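Local atomic coordinates of imelysin (Bacteroides ovatus ATCC 8483, PDB entry 3OYV), a protein that probably takes part in bacterial iron uptake as an imelysin-like, metal-binding outer membrane protein classed with the peptidases. Residues S158-D161 / T162-N166; A224-N227 / P228-T231. All coordinates share one frame; numbering follows the deposited sequence. Where two conformers were deposited one is given.

Both contacts are local, each joining successive turns of a single helix: interaction 1 at the start of helix 158-177, interaction 2 near the start of helix 223-261. Each is partly buried, with three buried residues, and each lies about 26 Å from the centre of the chain; their centres are 20 Å apart and their nearest atoms about 11 Å, although helix 149-156 borders both. Their chemistry differs. Interaction 1 has four regular backbone bonds and a lysine and an aspartate joined chiefly through water. Interaction 2 is mostly apolar in its side chains and is interrupted by P228, which reduces the bonds between its turns to two and kinks the helix.

Interaction 1: residues S158-D161 / T162-N166; sequences SSLD and TKIKN
D161 and K165 face each other one helical turn apart, and the backbone bond between them is the straightest of this contact: K165 N lies 2.9 Å from D161 O with an N-H...O angle of 175°. Their charged ends meet less directly. K165 NZ stands 3.8 Å from D161 OD2, a long salt bridge, and a water completes the link by donating to OD2 at 2.7 Å from that atom and accepting from NZ. The lysine's methylenes lie across the carboxylate, with K165 CE 3.4 Å from D161 OD2. A bend at its third side-chain torsion (chi3 -69°) carries the amine round to the OD2 side. The other oxygen, OD1, is bonded to Y136 OH and S150 OG, so the carboxylate is held at both oxygens, and its rotation is probably fixed.

Three further i to i+4 bonds run from T162 N to S158 O, K163 N to S159 O and I164 N to L160 O. T162 OG1 sits beside its own backbone N (chi1 -67°), which places it 3.1 Å from S158 O, though another acceptor competes for its proton.

Apolar packing takes over beside it. L160 CG meets I164 CD1 at 3.8 Å, the two side chains crossing at a slant, while I164 CG1 rests 3.3 Å from L160 O. L160 also touches D208 and Y212 of helix 189-214, where I164 reaches L209. K163 lies on a more exposed side and touches I204 of the same helix.

With L160 N bonded to N157 OD1 at the outset, these are the first turns of an alpha-helix, whose inner side carries a buried aspartate paired with a lysine and, next to it, an i to i+4 leucine-isoleucine pair in the helical bundle; the serines, T162 and K163 are more exposed.

Interaction 2: residues A224-N227 / P228-T231; sequences AVLN and PVVT
P228 presses its ring against the carbonyl oxygens of A224 and V225 in the preceding turn. Starting at the backbone, CB lies 3.6 Å from N227 C and meets little else in that turn. Next round the ring, CG reaches V225 O at 3.7 Å. CD, bonded to the proline nitrogen, comes closest to both carbonyls, at 3.5 Å from V225 O and 3.6 Å from A224 O. It occupies the region where an amide hydrogen would point in a regular helix, and the proline nitrogen has no hydrogen to give.

The effect extends to the next residue: V229 N is 4.5 Å from V225 O, too far for the usual i to i+4 bond, and the helix is kinked here. Regular bonding resumes with V230 N to L226 O and T231 N to N227 O, with N-H...O angles of 164° and 162°. An alanine here would remove CG and CD from beside the two carbonyls, and the kink would probably lose the wedge that keeps the turns apart.

Beyond the proline, the side chains touch mainly backbone. V230 CG2, set beside its own backbone N by the valine's torsion (chi1 176° for CG1), approaches L226 O to 3.5 Å. The side chains of L226 and V229 meet only loosely, with CD2 of the leucine 4.4 Å from CG2 of the valine. T231 CB packs against N227 O, at 3.5 Å.

The buried residues L226, V229 and V230 are shared among several helices. L226 and V230 lean on helix 71-102 through A71, C74 and V75, V230 also meets F60 of helix 56-62, and V229 contacts L149 and V152 of helix 149-156. On a more open side, P228 touches N147 in a loop.

Interaction 1: residues S158-D161 / T162-N166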
ATOM      1  N   SER A 158     -18.421   2.208  25.057  1.00 18.43           N
ATOM      2  CA  SER A 158     -17.062   1.852  25.377  1.00 19.26           C
ATOM      3  C   SER A 158     -16.734   0.374  25.030  1.00 19.21           C
ATOM      4  O   SER A 158     -15.611   0.065  24.645  1.00 19.31           O
ATOM      5  CB  SER A 158     -16.784   2.112  26.851  1.00 21.26           C
ATOM      6  OG  SER A 158     -17.715   1.406  27.660  1.00 24.25           O
ATOM      7  N   SER A 159     -17.725  -0.502  25.184  0.60 18.32           N
ATOM      8  CA  SER A 159     -17.548  -1.919  24.882  0.60 18.72           C
ATOM      9  C   SER A 159     -17.203  -2.096  23.411  0.60 18.00           C
ATOM     10  O   SER A 159     -16.253  -2.823  23.078  0.60 16.86           O
ATOM     11  CB  SER A 159     -18.819  -2.706  25.206  0.60 19.24           C
ATOM     12  OG  SER A 159     -18.975  -2.829  26.602  0.60 25.78           O
ATOM     13  N   LEU A 160     -17.994  -1.444  22.560  1.00 17.05           N
ATOM     14  CA  LEU A 160     -17.789  -1.501  21.103  1.00 16.12           C
ATOM     15  C   LEU A 160     -16.397  -0.981  20.722  1.00 15.81           C
ATOM     16  O   LEU A 160     -15.677  -1.583  19.928  1.00 17.56           O
ATOM     17  CB  LEU A 160     -18.886  -0.754  20.362  1.00 17.73           C
ATOM     18  CG  LEU A 160     -18.700  -0.705  18.843  1.00 18.74           C
ATOM     19  CD1 LEU A 160     -18.571  -2.142  18.218  1.00 20.38           C
ATOM     20  CD2 LEU A 160     -19.840   0.082  18.221  1.00 21.10           C
ATOM     21  N   ASP A 161     -15.995   0.138  21.290  1.00 15.32           N
ATOM     22  CA  ASP A 161     -14.678   0.695  21.014  1.00 14.88           C
ATOM     23  C   ASP A 161     -13.584  -0.281  21.382  1.00 14.86           C
ATOM     24  O   ASP A 161     -12.694  -0.528  20.588  1.00 15.98           O
ATOM     25  CB  ASP A 161     -14.499   2.024  21.754  1.00 14.75           C
ATOM     26  CG  ASP A 161     -13.106   2.609  21.615  1.00 13.13           C
ATOM     27  OD1 ASP A 161     -12.591   2.747  20.457  1.00 14.90           O
ATOM     28  OD2 ASP A 161     -12.473   2.903  22.661  1.00 15.34           O
ATOM     29  N   THR A 162     -13.682  -0.889  22.571  1.00 16.13           N
ATOM     30  CA  THR A 162     -12.685  -1.823  23.028  1.00 17.27           C
ATOM     31  C   THR A 162     -12.616  -3.041  22.110  1.00 16.53           C
ATOM     32  O   THR A 162     -11.513  -3.490  21.808  1.00 18.52           O
ATOM     33  CB  THR A 162     -12.984  -2.230  24.467  1.00 17.40           C
ATOM     34  OG1 THR A 162     -12.788  -1.071  25.295  1.00 20.02           O
ATOM     35  CG2 THR A 162     -12.086  -3.423  24.921  1.00 18.38           C
ATOM     36  N   LYS A 163     -13.781  -3.511  21.660  1.00 17.16           N
ATOM     37  CA  LYS A 163     -13.790  -4.659  20.748  0.60 17.70           C
ATOM     38  C   LYS A 163     -13.126  -4.293  19.411  1.00 18.56           C
ATOM     39  O   LYS A 163     -12.391  -5.106  18.846  1.00 18.83           O
ATOM     40  CB  LYS A 163     -15.195  -5.154  20.528  0.60 17.91           C
ATOM     41  CG  LYS A 163     -15.741  -5.933  21.743  0.60 22.57           C
ATOM     42  CD  LYS A 163     -17.095  -6.548  21.420  0.60 30.65           C
ATOM     43  CE  LYS A 163     -17.923  -6.851  22.678  0.60 33.98           C
ATOM     44  NZ  LYS A 163     -18.887  -5.767  23.024  0.60 34.67           N
ATOM     45  N   ILE A 164     -13.342  -3.076  18.904  1.00 16.35           N
ATOM     46  CA  ILE A 164     -12.715  -2.686  17.631  1.00 15.17           C
ATOM     47  C   ILE A 164     -11.207  -2.590  17.817  1.00 14.88           C
ATOM     48  O   ILE A 164     -10.428  -3.123  17.015  1.00 15.65           O
ATOM     49  CB  ILE A 164     -13.332  -1.370  17.113  1.00 14.13           C
ATOM     50  CG1 ILE A 164     -14.801  -1.559  16.752  1.00 17.07           C
ATOM     51  CG2 ILE A 164     -12.511  -0.773  15.892  1.00 15.64           C
ATOM     52  CD1 ILE A 164     -15.580  -0.247  16.681  1.00 17.11           C
ATOM     53  N   LYS A 165     -10.757  -1.908  18.857  1.00 15.71           N
ATOM     54  CA  LYS A 165      -9.338  -1.774  19.110  1.00 14.11           C
ATOM     55  C   LYS A 165      -8.654  -3.124  19.265  1.00 14.94           C
ATOM     56  O   LYS A 165      -7.561  -3.359  18.740  1.00 16.48           O
ATOM     57  CB  LYS A 165      -9.078  -0.886  20.332  1.00 15.26           C
ATOM     58  CG  LYS A 165      -9.490   0.569  20.147  1.00 15.07           C
ATOM     59  CD  LYS A 165      -8.872   1.518  21.228  1.00 14.94           C
ATOM     60  CE  LYS A 165      -9.467   1.261  22.595  1.00 14.42           C
ATOM     61  NZ  LYS A 165      -8.917   2.184  23.638  1.00 16.49           N
ATOM     62  N   ASN A 166      -9.305  -4.005  20.010  1.00 16.32           N
ATOM     63  CA  ASN A 166      -8.805  -5.377  20.172  1.00 15.96           C
ATOM     64  C   ASN A 166      -8.714  -6.148  18.850  1.00 17.38           C
ATOM     65  O   ASN A 166      -7.763  -6.905  18.631  1.00 18.43           O
ATOM     66  CB  ASN A 166      -9.691  -6.164  21.167  1.00 18.14           C
ATOM     67  CG  ASN A 166      -9.523  -5.684  22.598  1.00 17.95           C
ATOM     68  OD1 ASN A 166      -8.566  -4.967  22.909  1.00 21.00           O
ATOM     69  ND2 ASN A 166     -10.385  -6.175  23.502  1.00 19.64           N
TER
HETATM   70  O   HOH W   1     -10.389   4.556  22.711  1.00 15.08           O

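Interaction 2: residues A224-N227 / P228-T231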
ATOM      1  N   ALA A 224     -22.023  18.085  13.664  1.00 12.85           N
ATOM      2  CA  ALA A 224     -21.392  18.613  14.870  1.00 13.59           C
ATOM      3  C   ALA A 224     -20.476  17.576  15.520  1.00 13.73           C
ATOM      4  O   ALA A 224     -19.391  17.887  16.000  1.00 13.09           O
ATOM      5  CB  ALA A 224     -22.452  19.087  15.889  1.00 14.44           C
ATOM      6  N   VAL A 225     -20.919  16.331  15.548  1.00 12.41           N
ATOM      7  CA  VAL A 225     -20.086  15.277  16.101  1.00 12.06           C
ATOM      8  C   VAL A 225     -18.972  14.851  15.147  1.00 11.48           C
ATOM      9  O   VAL A 225     -17.835  14.687  15.559  1.00 12.06           O
ATOM     10  CB  VAL A 225     -20.910  14.062  16.546  1.00 12.29           C
ATOM     11  CG1 VAL A 225     -20.006  12.914  16.953  1.00 13.26           C
ATOM     12  CG2 VAL A 225     -21.832  14.486  17.728  1.00 14.86           C
ATOM     13  N   LEU A 226     -19.287  14.675  13.870  1.00 10.80           N
ATOM     14  CA  LEU A 226     -18.353  14.006  12.962  1.00 10.18           C
ATOM     15  C   LEU A 226     -17.419  14.915  12.163  1.00 10.11           C
ATOM     16  O   LEU A 226     -16.370  14.474  11.724  1.00 11.19           O
ATOM     17  CB  LEU A 226     -19.087  13.023  12.055  1.00 11.32           C
ATOM     18  CG  LEU A 226     -19.726  11.796  12.750  1.00 12.68           C
ATOM     19  CD1 LEU A 226     -20.436  10.939  11.692  1.00 14.76           C
ATOM     20  CD2 LEU A 226     -18.719  10.982  13.504  1.00 13.64           C
ATOM     21  N   ASN A 227     -17.775  16.189  12.012  1.00 10.80           N
ATOM     22  CA  ASN A 227     -16.874  17.105  11.324  1.00  9.84           C
ATOM     23  C   ASN A 227     -15.449  17.081  11.881  1.00 10.07           C
ATOM     24  O   ASN A 227     -14.502  17.023  11.101  1.00 10.54           O
ATOM     25  CB  ASN A 227     -17.393  18.533  11.331  1.00 11.22           C
ATOM     26  CG  ASN A 227     -18.442  18.813  10.268  1.00 10.89           C
ATOM     27  OD1 ASN A 227     -18.838  17.941   9.502  1.00 14.01           O
ATOM     28  ND2 ASN A 227     -18.924  20.070  10.229  1.00 13.83           N
ATOM     29  N   PRO A 228     -15.273  17.184  13.212  1.00 10.29           N
ATOM     30  CA  PRO A 228     -13.893  17.212  13.707  1.00 10.31           C
ATOM     31  C   PRO A 228     -13.162  15.902  13.466  1.00  9.93           C
ATOM     32  O   PRO A 228     -11.936  15.892  13.354  1.00 11.37           O
ATOM     33  CB  PRO A 228     -14.034  17.543  15.200  1.00 12.58           C
ATOM     34  CG  PRO A 228     -15.414  17.546  15.497  1.00 16.53           C
ATOM     35  CD  PRO A 228     -16.255  17.551  14.246  1.00 12.30           C
ATOM     36  N   VAL A 229     -13.913  14.811  13.433  1.00  9.74           N
ATOM     37  CA  VAL A 229     -13.327  13.504  13.139  1.00  9.52           C
ATOM     38  C   VAL A 229     -12.796  13.526  11.674  1.00  9.73           C
ATOM     39  O   VAL A 229     -11.668  13.092  11.407  1.00  9.48           O
ATOM     40  CB  VAL A 229     -14.340  12.371  13.353  1.00 10.95           C
ATOM     41  CG1 VAL A 229     -13.767  11.043  12.823  1.00 12.65           C
ATOM     42  CG2 VAL A 229     -14.747  12.275  14.840  1.00 13.83           C
ATOM     43  N   VAL A 230     -13.613  14.015  10.743  1.00  8.98           N
ATOM     44  CA  VAL A 230     -13.225  14.081   9.324  1.00  9.25           C
ATOM     45  C   VAL A 230     -12.003  14.996   9.140  1.00  8.55           C
ATOM     46  O   VAL A 230     -11.042  14.651   8.450  1.00  9.74           O
ATOM     47  CB  VAL A 230     -14.374  14.466   8.421  1.00 10.69           C
ATOM     48  CG1 VAL A 230     -13.898  14.622   6.978  1.00 12.65           C
ATOM     49  CG2 VAL A 230     -15.525  13.430   8.528  1.00 12.19           C
ATOM     50  N   THR A 231     -12.024  16.143   9.783  1.00  9.46           N
ATOM     51  CA  THR A 231     -10.966  17.122   9.630  1.00  9.71           C
ATOM     52  C   THR A 231      -9.659  16.557  10.138  1.00  9.47           C
ATOM     53  O   THR A 231      -8.611  16.661   9.472  1.00 10.39           O
ATOM     54  CB  THR A 231     -11.378  18.436  10.312  1.00  9.97           C
ATOM     55  OG1 THR A 231     -12.462  18.967   9.593  1.00 12.56           O
ATOM     56  CG2 THR A 231     -10.206  19.433  10.395  1.00 12.32           C
TER